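Local coordinates for 2-keto-3-deoxygluconate kinase (Thermotoga maritima, PDB 2AFB), which probably phosphorylates 2-keto-3-deoxygluconate (2-dehydro-3-deoxygluconate) in an ATP-dependent reaction, as a member of the pfkB family of carbohydrate kinases, at residues I147-G152 against L157-A162; V173-N178 against K191-F196; E238-K243 against K247-T252; F269-P274 against F306-K311. All blocks are in the same frame, centred on the assembly; numbering follows the deposited sequence.

Interaction 1 of 4, residues I147-G152 against L157-A162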
loop_
_atom_site.group_PDB
_atom_site.type_symbol
_atom_site.label_atom_id
_atom_site.label_comp_id
_atom_site.label_asym_id
_atom_site.label_seq_id
_atom_site.Cartn_x
_atom_site.Cartn_y
_atom_site.Cartn_z
ATOM N N ILE A 147 18.875 -19.843 -22.191
ATOM C CA ILE A 147 19.310 -19.010 -21.097
ATOM C C ILE A 147 20.201 -19.804 -20.150
ATOM O O ILE A 147 21.125 -19.247 -19.568
ATOM C CB ILE A 147 18.099 -18.450 -20.337
ATOM C CG1 ILE A 147 17.539 -17.256 -21.106
ATOM C CG2 ILE A 147 18.485 -17.997 -18.934
ATOM C CD1 ILE A 147 16.102 -17.052 -20.886
ATOM N N THR A 148 19.945 -21.099 -20.002
ATOM C CA THR A 148 20.589 -21.891 -18.947
ATOM C C THR A 148 22.074 -22.310 -19.106
ATOM O O THR A 148 22.842 -22.180 -18.189
ATOM C CB THR A 148 19.721 -23.117 -18.664
ATOM O OG1 THR A 148 18.430 -22.639 -18.290
ATOM C CG2 THR A 148 20.281 -23.902 -17.499
ATOM N N PRO A 149 22.477 -22.834 -20.271
ATOM C CA PRO A 149 23.860 -23.264 -20.380
ATOM C C PRO A 149 24.886 -22.221 -19.921
ATOM O O PRO A 149 25.801 -22.566 -19.186
ATOM C CB PRO A 149 24.013 -23.601 -21.879
ATOM C CG PRO A 149 22.630 -24.056 -22.287
ATOM C CD PRO A 149 21.709 -23.108 -21.501
ATOM N N PRO A 150 24.743 -20.951 -20.349
ATOM C CA PRO A 150 25.770 -19.990 -19.969
ATOM C C PRO A 150 25.706 -19.509 -18.531
ATOM O O PRO A 150 26.529 -18.702 -18.146
ATOM C CB PRO A 150 25.526 -18.819 -20.920
ATOM C CG PRO A 150 24.114 -18.942 -21.360
ATOM C CD PRO A 150 23.651 -20.324 -21.127
ATOM N N LEU A 151 24.746 -19.958 -17.727
ATOM C CA LEU A 151 24.662 -19.409 -16.356
ATOM C C LEU A 151 25.798 -19.836 -15.458
ATOM O O LEU A 151 26.182 -19.089 -14.566
ATOM C CB LEU A 151 23.351 -19.772 -15.682
ATOM C CG LEU A 151 22.154 -19.220 -16.426
ATOM C CD1 LEU A 151 20.856 -19.709 -15.801
ATOM C CD2 LEU A 151 22.253 -17.691 -16.483
ATOM N N GLY A 152 26.327 -21.021 -15.664
ATOM C CA GLY A 152 27.432 -21.493 -14.854
ATOM C C GLY A 152 28.211 -22.635 -15.446
ATOM O O GLY A 152 27.861 -23.195 -16.488
ATOM N N LEU A 157 27.018 -29.338 -19.057
ATOM C CA LEU A 157 27.138 -30.751 -18.807
ATOM C C LEU A 157 25.898 -31.309 -18.136
ATOM O O LEU A 157 25.504 -32.424 -18.428
ATOM C CB LEU A 157 28.389 -31.062 -17.988
ATOM C CG LEU A 157 29.755 -30.810 -18.632
ATOM C CD1 LEU A 157 30.866 -31.378 -17.743
ATOM C CD2 LEU A 157 29.881 -31.432 -20.028
ATOM N N ILE A 158 25.314 -30.561 -17.211
ATOM C CA ILE A 158 24.065 -30.972 -16.576
ATOM C C ILE A 158 22.925 -31.153 -17.603
ATOM O O ILE A 158 22.148 -32.118 -17.511
ATOM C CB ILE A 158 23.612 -29.983 -15.492
ATOM C CG1 ILE A 158 24.615 -29.983 -14.347
ATOM C CG2 ILE A 158 22.216 -30.381 -14.978
ATOM C CD1 ILE A 158 24.524 -28.828 -13.374
ATOM N N LEU A 159 22.821 -30.225 -18.561
ATOM C CA LEU A 159 21.796 -30.358 -19.616
ATOM C C LEU A 159 22.053 -31.538 -20.511
ATOM O O LEU A 159 21.119 -32.232 -20.905
ATOM C CB LEU A 159 21.669 -29.104 -20.482
ATOM C CG LEU A 159 20.527 -28.262 -19.948
ATOM C CD1 LEU A 159 20.626 -26.786 -20.411
ATOM C CD2 LEU A 159 19.201 -28.961 -20.357
ATOM N N GLU A 160 23.326 -31.745 -20.848
ATOM C CA GLU A 160 23.688 -32.883 -21.670
ATOM C C GLU A 160 23.339 -34.181 -20.985
ATOM O O GLU A 160 22.879 -35.116 -21.651
ATOM C CB GLU A 160 25.170 -32.867 -22.029
ATOM C CG GLU A 160 25.465 -33.759 -23.228
ATOM C CD GLU A 160 26.895 -33.662 -23.713
ATOM O OE1 GLU A 160 27.181 -34.257 -24.771
ATOM O OE2 GLU A 160 27.727 -33.008 -23.049
ATOM N N ASP A 161 23.587 -34.250 -19.675
ATOM C CA ASP A 161 23.173 -35.407 -18.850
ATOM C C ASP A 161 21.681 -35.626 -19.009
ATOM O O ASP A 161 21.246 -36.736 -19.283
ATOM C CB ASP A 161 23.437 -35.211 -17.353
ATOM C CG ASP A 161 24.917 -35.298 -16.971
ATOM O OD1 ASP A 161 25.719 -35.877 -17.732
ATOM O OD2 ASP A 161 25.283 -34.763 -15.896
ATOM N N ALA A 162 20.898 -34.567 -18.813
ATOM C CA ALA A 162 19.426 -34.674 -18.927
ATOM C C ALA A 162 18.980 -35.132 -20.316
ATOM O O ALA A 162 18.046 -35.920 -20.469
ATOM C CB ALA A 162 18.736 -33.312 -18.588
#
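Thr148 and Pro149 meet Leu159 in a small, buried apolar contact between a loop and the helix that follows it. The loop leaves strand 139-145 of the central sheet, and helix 155-169 then packs on that sheet, as expected in the Rossmann-like alpha/beta fold of the pfkB (ribokinase) family. The backbones stay apart: the nearest CA atoms, those of Pro149 and Leu159, are 7.4 Å from each other. One methyl group spans the gap. Leu159 CD1 reaches the rim of the proline ring and lies 3.9 Å from Pro149 CG. The CD atom of the same ring is almost as near. Leu159 and Thr148 run at about a right angle to each other, and the threonine offers its methyl branch. With CG2 trans to the backbone N and OG1 beside that N (chi1 -58°), Thr148 divides its two branches between different partners. Its hydroxyl is hydrogen-bonded to Glu47, while CG2 turns to the leucine. Phe18, Phe142 and Phe144 of the sheet also touch the Leu159 side chain. The loop is folded back as a turn, with Leu151 N bonded to Thr148 O at 3.0 Å. The helix keeps its regular bonds here, such as Asp161 N to Leu157 O. On the threonine side the closest approach is Thr148 CG2 to Leu159 CD1, 4.1 Å.

Interaction 2 of 4, residues V173-N178 against K191-F196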
loop_
_atom_site.group_PDB
_atom_site.type_symbol
_atom_site.label_atom_id
_atom_site.label_comp_id
_atom_site.label_asym_id
_atom_site.label_seq_id
_atom_site.Cartn_x
_atom_site.Cartn_y
_atom_site.Cartn_z
ATOM N N VAL A 173 11.502 -33.739 -26.361
ATOM C CA VAL A 173 12.359 -32.666 -25.921
ATOM C C VAL A 173 12.045 -31.401 -26.720
ATOM O O VAL A 173 12.088 -31.407 -27.948
ATOM C CB VAL A 173 13.857 -33.017 -26.090
ATOM C CG1 VAL A 173 14.731 -31.818 -25.884
ATOM C CG2 VAL A 173 14.271 -34.144 -25.153
ATOM N N SER A 174 11.721 -30.324 -25.995
ATOM C CA SER A 174 11.655 -29.002 -26.566
ATOM C C SER A 174 12.769 -28.084 -26.012
ATOM O O SER A 174 13.267 -28.239 -24.881
ATOM C CB SER A 174 10.267 -28.378 -26.334
ATOM O OG SER A 174 10.059 -28.130 -24.967
ATOM N N CYS A 175 13.113 -27.100 -26.837
ATOM C CA CYS A 175 14.047 -26.042 -26.496
ATOM C C CYS A 175 13.509 -24.696 -26.992
ATOM O O CYS A 175 13.189 -24.560 -28.160
ATOM C CB CYS A 175 15.397 -26.305 -27.161
ATOM S SG CYS A 175 16.679 -25.041 -26.886
ATOM N N ASP A 176 13.417 -23.726 -26.104
ATOM C CA ASP A 176 13.264 -22.318 -26.492
ATOM C C ASP A 176 14.665 -21.675 -26.524
ATOM O O ASP A 176 15.311 -21.569 -25.504
ATOM C CB ASP A 176 12.353 -21.578 -25.481
ATOM C CG ASP A 176 12.046 -20.109 -25.881
ATOM O OD1 ASP A 176 12.807 -19.500 -26.700
ATOM O OD2 ASP A 176 11.032 -19.568 -25.343
ATOM N N LEU A 177 15.110 -21.243 -27.701
ATOM C CA LEU A 177 16.467 -20.805 -27.885
ATOM C C LEU A 177 16.835 -19.626 -26.989
ATOM O O LEU A 177 17.952 -19.579 -26.489
ATOM C CB LEU A 177 16.746 -20.456 -29.349
ATOM C CG LEU A 177 16.656 -21.553 -30.407
ATOM C CD1 LEU A 177 16.990 -20.895 -31.763
ATOM C CD2 LEU A 177 17.624 -22.671 -30.125
ATOM N N ASN A 178 15.918 -18.697 -26.769
ATOM C CA ASN A 178 16.155 -17.609 -25.810
ATOM C C ASN A 178 17.579 -17.019 -25.809
ATOM O O ASN A 178 18.255 -17.017 -24.766
ATOM C CB ASN A 178 15.855 -18.110 -24.383
ATOM C CG ASN A 178 14.462 -17.774 -23.915
ATOM O OD1 ASN A 178 13.852 -16.782 -24.338
ATOM N ND2 ASN A 178 13.951 -18.600 -23.023
ATOM N N LYS A 191 28.347 -22.537 -30.571
ATOM C CA LYS A 191 29.254 -23.650 -30.274
ATOM C C LYS A 191 28.559 -24.664 -29.341
ATOM O O LYS A 191 28.722 -25.855 -29.506
ATOM C CB LYS A 191 30.600 -23.166 -29.680
ATOM C CG LYS A 191 31.835 -23.260 -30.640
ATOM C CD LYS A 191 32.028 -22.030 -31.597
ATOM C CE LYS A 191 31.119 -22.059 -32.862
ATOM N NZ LYS A 191 30.588 -20.701 -33.250
ATOM N N VAL A 192 27.770 -24.170 -28.393
ATOM C CA VAL A 192 27.097 -24.989 -27.381
ATOM C C VAL A 192 25.713 -25.517 -27.798
ATOM O O VAL A 192 25.346 -26.667 -27.524
ATOM C CB VAL A 192 26.921 -24.167 -26.039
ATOM C CG1 VAL A 192 26.082 -24.937 -25.022
ATOM C CG2 VAL A 192 28.310 -23.823 -25.444
HETATM N N MSE A 193 24.928 -24.673 -28.444
HETATM C CA MSE A 193 23.545 -25.025 -28.702
HETATM C C MSE A 193 23.344 -25.908 -29.933
HETATM O O MSE A 193 22.383 -26.654 -30.009
HETATM C CB MSE A 193 22.750 -23.756 -28.855
HETATM C CG MSE A 193 22.765 -22.930 -27.578
HETATM SE SE MSE A 193 21.608 -23.793 -26.140
HETATM C CE MSE A 193 19.735 -23.448 -26.959
ATOM N N ILE A 194 24.217 -25.791 -30.918
ATOM C CA ILE A 194 24.031 -26.537 -32.158
ATOM C C ILE A 194 24.133 -28.014 -31.850
ATOM O O ILE A 194 23.223 -28.746 -32.195
ATOM C CB ILE A 194 24.953 -26.030 -33.301
ATOM C CG1 ILE A 194 24.283 -24.823 -33.939
ATOM C CG2 ILE A 194 25.222 -27.120 -34.367
ATOM C CD1 ILE A 194 25.196 -23.869 -34.684
ATOM N N PRO A 195 25.185 -28.451 -31.126
ATOM C CA PRO A 195 25.185 -29.858 -30.707
ATOM C C PRO A 195 23.937 -30.345 -29.976
ATOM O O PRO A 195 23.513 -31.446 -30.208
ATOM C CB PRO A 195 26.425 -29.962 -29.811
ATOM C CG PRO A 195 27.354 -28.962 -30.396
ATOM C CD PRO A 195 26.412 -27.770 -30.688
ATOM N N PHE A 196 23.314 -29.508 -29.149
ATOM C CA PHE A 196 22.115 -29.940 -28.441
ATOM C C PHE A 196 20.923 -30.164 -29.377
ATOM O O PHE A 196 19.974 -30.862 -29.027
ATOM C CB PHE A 196 21.724 -28.927 -27.360
ATOM C CG PHE A 196 22.674 -28.847 -26.183
ATOM C CD1 PHE A 196 23.415 -29.948 -25.743
ATOM C CD2 PHE A 196 22.783 -27.673 -25.480
ATOM C CE1 PHE A 196 24.269 -29.853 -24.640
ATOM C CE2 PHE A 196 23.645 -27.569 -24.375
ATOM C CZ PHE A 196 24.378 -28.657 -23.956
#
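Strand 172-176 and helix 186-196 face each other across one layer of side chains, with Met193 of the helix pointing at Cys175 and Leu177. The CA atoms of Leu177 and Met193 are 8.3 Å apart, and those of Cys175 and Phe196 are 9.2 Å apart. The strand gives way to loop at Leu177. The helix is kinked at Pro195, whose N has no hydrogen to give to the turn before. Met193 is a selenomethionine and carries its side of the contact. CG lies trans to the carbonyl carbon, and the chain then bends at chi2 (-73°) and again at chi3 (-70°). This folded shape brings the terminal methyl CE toward the strand. CE lies 3.4 Å from Cys175 SG, a close approach. These elements belong to a beta-alpha-beta unit, completed by strand 202-205, in the Rossmann-like sheet of the ribokinase fold. Cys175 SG is trans to the backbone N (chi1 178°), which extends the sulfur toward the helix. Leu177 meets the same methyl through one branch, with CD2 3.9 Å from Met193 CE. Trp184 and Val213 also touch Met193, and Val213 touches Leu177 as well. Phe196 turns its ring away from the strand, to Glu160 and Leu163 of helix 155-169. On the other side of the strand, Ser174 OG is hydrogen-bonded to His143 and Trp141 of strand 139-145.

Interaction 3 of 4, residues E238-K243 against K247-T252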
loop_
_atom_site.group_PDB
_atom_site.type_symbol
_atom_site.label_atom_id
_atom_site.label_comp_id
_atom_site.label_asym_id
_atom_site.label_seq_id
_atom_site.Cartn_x
_atom_site.Cartn_y
_atom_site.Cartn_z
ATOM N N GLU A 238 11.243 -24.062 -42.670
ATOM C CA GLU A 238 11.634 -25.149 -43.520
ATOM C C GLU A 238 13.110 -25.387 -43.425
ATOM O O GLU A 238 13.541 -26.530 -43.276
ATOM C CB GLU A 238 11.328 -24.877 -44.988
ATOM C CG GLU A 238 9.885 -24.745 -45.301
ATOM C CD GLU A 238 9.621 -24.680 -46.776
ATOM O OE1 GLU A 238 9.937 -25.672 -47.454
ATOM O OE2 GLU A 238 9.080 -23.652 -47.241
ATOM N N GLU A 239 13.887 -24.315 -43.564
ATOM C CA GLU A 239 15.338 -24.423 -43.480
ATOM C C GLU A 239 15.770 -25.063 -42.152
ATOM O O GLU A 239 16.551 -26.018 -42.176
ATOM C CB GLU A 239 16.017 -23.058 -43.710
ATOM C CG GLU A 239 15.890 -22.620 -45.164
ATOM C CD GLU A 239 16.728 -21.373 -45.563
ATOM O OE1 GLU A 239 17.494 -20.834 -44.707
ATOM O OE2 GLU A 239 16.615 -20.962 -46.767
ATOM N N VAL A 240 15.264 -24.579 -41.007
ATOM C CA VAL A 240 15.660 -25.187 -39.715
ATOM C C VAL A 240 15.174 -26.633 -39.641
ATOM O O VAL A 240 15.858 -27.497 -39.102
ATOM C CB VAL A 240 15.198 -24.387 -38.439
ATOM C CG1 VAL A 240 15.653 -22.942 -38.510
ATOM C CG2 VAL A 240 13.707 -24.438 -38.248
ATOM N N THR A 241 14.010 -26.904 -40.234
ATOM C CA THR A 241 13.441 -28.242 -40.203
ATOM C C THR A 241 14.271 -29.216 -41.030
ATOM O O THR A 241 14.456 -30.362 -40.619
ATOM C CB THR A 241 11.953 -28.231 -40.661
ATOM O OG1 THR A 241 11.137 -27.619 -39.643
ATOM C CG2 THR A 241 11.464 -29.628 -40.887
ATOM N N ARG A 242 14.769 -28.771 -42.182
ATOM C CA ARG A 242 15.619 -29.595 -43.045
ATOM C C ARG A 242 16.992 -29.901 -42.480
ATOM O O ARG A 242 17.567 -30.995 -42.760
ATOM C CB ARG A 242 15.821 -28.916 -44.395
ATOM C CG ARG A 242 14.666 -29.092 -45.351
ATOM N N LYS A 243 17.543 -28.932 -41.742
ATOM C CA LYS A 243 18.841 -29.099 -41.088
ATOM C C LYS A 243 18.720 -29.984 -39.849
ATOM O O LYS A 243 19.561 -30.840 -39.664
ATOM C CB LYS A 243 19.504 -27.752 -40.736
ATOM N N LYS A 247 10.241 -31.938 -35.324
ATOM C CA LYS A 247 8.845 -32.311 -35.560
ATOM C C LYS A 247 7.981 -31.031 -35.663
ATOM O O LYS A 247 6.983 -30.992 -36.372
ATOM C CB LYS A 247 8.360 -33.197 -34.397
ATOM C CG LYS A 247 6.942 -33.694 -34.520
ATOM N N THR A 248 8.381 -29.991 -34.928
ATOM C CA THR A 248 7.602 -28.762 -34.791
ATOM C C THR A 248 8.525 -27.564 -34.610
ATOM O O THR A 248 9.550 -27.620 -33.897
ATOM C CB THR A 248 6.639 -28.861 -33.545
ATOM O OG1 THR A 248 5.817 -30.003 -33.694
ATOM C CG2 THR A 248 5.716 -27.625 -33.375
ATOM N N VAL A 249 8.159 -26.474 -35.271
ATOM C CA VAL A 249 8.791 -25.205 -35.038
ATOM C C VAL A 249 7.709 -24.216 -34.692
ATOM O O VAL A 249 6.798 -24.008 -35.470
ATOM C CB VAL A 249 9.564 -24.696 -36.287
ATOM C CG1 VAL A 249 10.282 -23.404 -35.982
ATOM C CG2 VAL A 249 10.587 -25.759 -36.760
ATOM N N GLY A 250 7.846 -23.602 -33.520
ATOM C CA GLY A 250 6.961 -22.516 -33.056
ATOM C C GLY A 250 7.766 -21.243 -32.964
ATOM O O GLY A 250 8.826 -21.236 -32.349
ATOM N N ILE A 251 7.266 -20.174 -33.584
ATOM C CA ILE A 251 7.983 -18.917 -33.679
ATOM C C ILE A 251 7.070 -17.780 -33.310
ATOM O O ILE A 251 5.945 -17.686 -33.823
ATOM C CB ILE A 251 8.527 -18.639 -35.117
ATOM C CG1 ILE A 251 9.677 -19.564 -35.464
ATOM C CG2 ILE A 251 9.036 -17.228 -35.236
ATOM C CD1 ILE A 251 9.998 -19.585 -36.945
ATOM N N THR A 252 7.572 -16.914 -32.439
ATOM C CA THR A 252 6.813 -15.778 -31.925
ATOM C C THR A 252 7.091 -14.566 -32.808
ATOM O O THR A 252 8.178 -14.389 -33.317
ATOM C CB THR A 252 7.154 -15.449 -30.484
ATOM O OG1 THR A 252 8.570 -15.258 -30.336
ATOM C CG2 THR A 252 6.726 -16.542 -29.547
#
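Val249, Val240 and Thr241 make up this contact, in which helix 230-244 packs on strand 248-255 of the central sheet. It is part of the layered alpha/beta architecture of the ribokinase fold: the helix runs into the strand through a short connection, and the two then lie against each other. Val249 has the largest area buried by the contact. Its CB points at the helix, and one methyl, CG2, does all the close touching. That methyl is trans to the carbonyl carbon, while CG1 is trans to the backbone N (chi1 -177°). Val249 CG2 meets the helix at two successive residues.

The first is Val240, whose CB points to the strand. Its CG2 lies 3.7 Å from Val249 CG2, a methyl-to-methyl contact between side chains set at a slant. Val240 also touches Ile210 and Leu214 of helix 207-214 and Ile216, so its neighbours here are apolar.

The second is Thr241. It turns its hydroxyl branch, not its methyl, to the valine. The hydroxyl is already engaged, because Thr241 OG1 is hydrogen-bonded to Ala237 O one turn earlier in the helix. The oxygen can therefore border an apolar methyl while its polar need is met within the helix. Phe269 of the neighbouring strand also touches Thr241. The backbones remain separate, with 7.6 Å between the CA atoms of Thr241 and Val249. The tightest approach across the contact is Thr241 OG1 to Val249 CG2, 3.5 Å.

Interaction 4 of 4, residues F269-P274 against F306-K311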
loop_
_atom_site.group_PDB
_atom_site.type_symbol
_atom_site.label_atom_id
_atom_site.label_comp_id
_atom_site.label_asym_id
_atom_site.label_seq_id
_atom_site.Cartn_x
_atom_site.Cartn_y
_atom_site.Cartn_z
ATOM N N PHE A 269 4.875 -24.359 -37.258
ATOM C CA PHE A 269 5.214 -25.078 -38.509
ATOM C C PHE A 269 5.354 -26.565 -38.221
ATOM O O PHE A 269 6.203 -26.964 -37.441
ATOM C CB PHE A 269 6.521 -24.534 -39.089
ATOM C CG PHE A 269 6.934 -25.147 -40.416
ATOM C CD1 PHE A 269 7.711 -26.292 -40.457
ATOM C CD2 PHE A 269 6.589 -24.533 -41.612
ATOM C CE1 PHE A 269 8.129 -26.830 -41.695
ATOM C CE2 PHE A 269 6.972 -25.053 -42.836
ATOM C CZ PHE A 269 7.723 -26.230 -42.878
ATOM N N GLU A 270 4.495 -27.373 -38.822
ATOM C CA GLU A 270 4.598 -28.821 -38.703
ATOM C C GLU A 270 3.968 -29.473 -39.924
ATOM O O GLU A 270 3.230 -28.821 -40.664
ATOM C CB GLU A 270 4.069 -29.358 -37.348
ATOM C CG GLU A 270 2.693 -28.944 -36.944
ATOM C CD GLU A 270 2.281 -29.372 -35.486
ATOM O OE1 GLU A 270 3.115 -29.402 -34.543
ATOM O OE2 GLU A 270 1.079 -29.657 -35.285
ATOM N N ASN A 271 4.317 -30.735 -40.141
ATOM C CA ASN A 271 3.963 -31.502 -41.345
ATOM C C ASN A 271 4.224 -30.725 -42.621
ATOM O O ASN A 271 3.429 -30.775 -43.550
ATOM C CB ASN A 271 2.499 -31.979 -41.307
ATOM C CG ASN A 271 2.142 -32.691 -39.988
ATOM O OD1 ASN A 271 1.279 -32.231 -39.218
ATOM N ND2 ASN A 271 2.830 -33.793 -39.712
ATOM N N GLY A 272 5.332 -29.991 -42.638
ATOM C CA GLY A 272 5.761 -29.234 -43.809
ATOM C C GLY A 272 5.036 -27.938 -44.069
ATOM O O GLY A 272 5.221 -27.339 -45.136
ATOM N N GLN A 273 4.250 -27.468 -43.095
ATOM C CA GLN A 273 3.311 -26.373 -43.370
ATOM C C GLN A 273 3.231 -25.358 -42.281
ATOM O O GLN A 273 3.146 -25.707 -41.094
ATOM C CB GLN A 273 1.903 -26.902 -43.632
ATOM C CG GLN A 273 1.800 -27.862 -44.813
ATOM C CD GLN A 273 2.051 -27.187 -46.163
ATOM O OE1 GLN A 273 1.661 -26.031 -46.387
ATOM N NE2 GLN A 273 2.700 -27.914 -47.074
ATOM N N PRO A 274 3.204 -24.082 -42.674
ATOM C CA PRO A 274 3.083 -23.041 -41.654
ATOM C C PRO A 274 1.612 -22.775 -41.321
ATOM O O PRO A 274 0.745 -22.987 -42.147
ATOM C CB PRO A 274 3.717 -21.823 -42.323
ATOM C CG PRO A 274 3.366 -22.002 -43.816
ATOM C CD PRO A 274 3.224 -23.515 -44.034
ATOM N N PHE A 306 -3.595 -31.431 -30.465
ATOM C CA PHE A 306 -4.356 -30.344 -31.118
ATOM C C PHE A 306 -3.953 -30.391 -32.565
ATOM O O PHE A 306 -2.811 -30.736 -32.841
ATOM C CB PHE A 306 -3.993 -28.935 -30.605
ATOM C CG PHE A 306 -4.589 -28.564 -29.270
ATOM C CD1 PHE A 306 -5.500 -29.377 -28.615
ATOM C CD2 PHE A 306 -4.203 -27.367 -28.660
ATOM C CE1 PHE A 306 -6.028 -28.980 -27.348
ATOM C CE2 PHE A 306 -4.709 -26.977 -27.414
ATOM C CZ PHE A 306 -5.624 -27.757 -26.754
ATOM N N ASP A 307 -4.853 -30.064 -33.491
ATOM C CA ASP A 307 -4.388 -29.867 -34.857
ATOM C C ASP A 307 -3.475 -28.643 -34.921
ATOM O O ASP A 307 -3.437 -27.827 -34.000
ATOM C CB ASP A 307 -5.515 -29.878 -35.923
ATOM C CG ASP A 307 -6.438 -28.686 -35.862
ATOM O OD1 ASP A 307 -5.983 -27.533 -35.917
ATOM O OD2 ASP A 307 -7.661 -28.907 -35.822
ATOM N N SER A 308 -2.732 -28.537 -36.010
ATOM C CA SER A 308 -1.679 -27.545 -36.131
ATOM C C SER A 308 -2.190 -26.123 -36.088
ATOM O O SER A 308 -1.594 -25.281 -35.427
ATOM C CB SER A 308 -0.906 -27.764 -37.423
ATOM O OG SER A 308 -0.265 -29.016 -37.396
ATOM N N GLN A 309 -3.310 -25.865 -36.754
ATOM C CA GLN A 309 -3.897 -24.531 -36.700
ATOM C C GLN A 309 -4.346 -24.214 -35.272
ATOM O O GLN A 309 -4.063 -23.119 -34.746
ATOM C CB GLN A 309 -5.043 -24.350 -37.713
ATOM C CG GLN A 309 -5.436 -22.890 -37.950
ATOM C CD GLN A 309 -4.263 -22.003 -38.478
ATOM O OE1 GLN A 309 -3.557 -22.387 -39.401
ATOM N NE2 GLN A 309 -4.076 -20.824 -37.868
ATOM N N LYS A 310 -4.983 -25.177 -34.616
ATOM C CA LYS A 310 -5.448 -24.947 -33.260
ATOM C C LYS A 310 -4.300 -24.760 -32.313
ATOM O O LYS A 310 -4.390 -23.976 -31.371
ATOM C CB LYS A 310 -6.412 -26.047 -32.768
ATOM C CG LYS A 310 -6.687 -25.945 -31.272
ATOM C CD LYS A 310 -7.668 -26.955 -30.774
ATOM C CE LYS A 310 -8.583 -26.386 -29.657
ATOM N NZ LYS A 310 -8.060 -26.528 -28.342
ATOM N N LYS A 311 -3.193 -25.448 -32.543
ATOM C CA LYS A 311 -2.007 -25.200 -31.734
ATOM C C LYS A 311 -1.561 -23.742 -31.807
ATOM O O LYS A 311 -1.094 -23.187 -30.823
ATOM C CB LYS A 311 -0.806 -26.023 -32.205
ATOM C CG LYS A 311 -0.771 -27.408 -31.712
ATOM C CD LYS A 311 0.521 -28.109 -32.126
ATOM C CE LYS A 311 0.286 -29.611 -32.214
ATOM N NZ LYS A 311 1.547 -30.334 -32.028
HETATM O O HOH W 1 -0.230 -30.017 -39.957
#
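Glu270 is bound through both carboxylate oxygens to the start of helix 308-322. The charged part is a salt bridge, with Lys311 NZ 3.1 Å from Glu270 OE1 on its syn lone pair. The extended lysine crosses the glutamate at about a right angle. Lys311 NZ is also hydrogen-bonded to Ser302, and Glu270 OE1 to Thr248.

The other side-chain hydrogen bonds across the contact centre on Ser308. Ser308 OG donates to the anti lone pair of Glu270 OE2, at 2.6 Å. Glu270 reaches there with CG between its backbone N and carbonyl carbon (chi1 53°) and an extended chain beyond. An alanine here would remove the carboxylate, which would probably leave buried Lys311 without its charge mate and Ser308 without its acceptor.

A water links the turn to the helix, donating to Asn271 OD1 at 2.8 Å and to Ser308 OG at 2.7 Å. Ser308 OG thus gives one bond and receives another.

Backbone bonds include Gln273 N to Glu270 O, in the type I' turn of a beta hairpin, and Lys311 N to Asp307 O. A side-chain capping bond starts the helix: Asp307 is the N-cap, with Lys310 N 2.9 Å from Asp307 OD1.

The contact joins the hairpin of strands 261-270 and 273-283, at one edge of the central sheet, to helix 308-322. Phe269 points to the opposite side, where it packs on helix 230-244.

In the fold
The four contacts follow one another along the chain, all within the pfkB kinase fold. Interactions 1 and 2 have centres 10 Å apart and touch, with Pro149 CG 4.0 Å from Met193 SE. Helix 155-169 leads directly into strand 172-176. Interactions 3 and 4 have centres 11 Å apart and are joined through neighbouring strands 248-255 and 261-270, where the backbones of Val249 and Phe269 pair. The centres of interactions 2 and 3 are 13 Å apart, without touching; those of interactions 1 and 4 are farthest apart, at 30 Å. Interactions 2 to 4 share the nine-stranded sheet, from its middle to its antiparallel edge. Interaction 1 lies beside it, in the loop and helix after strand 139-145, within one alpha/beta fold.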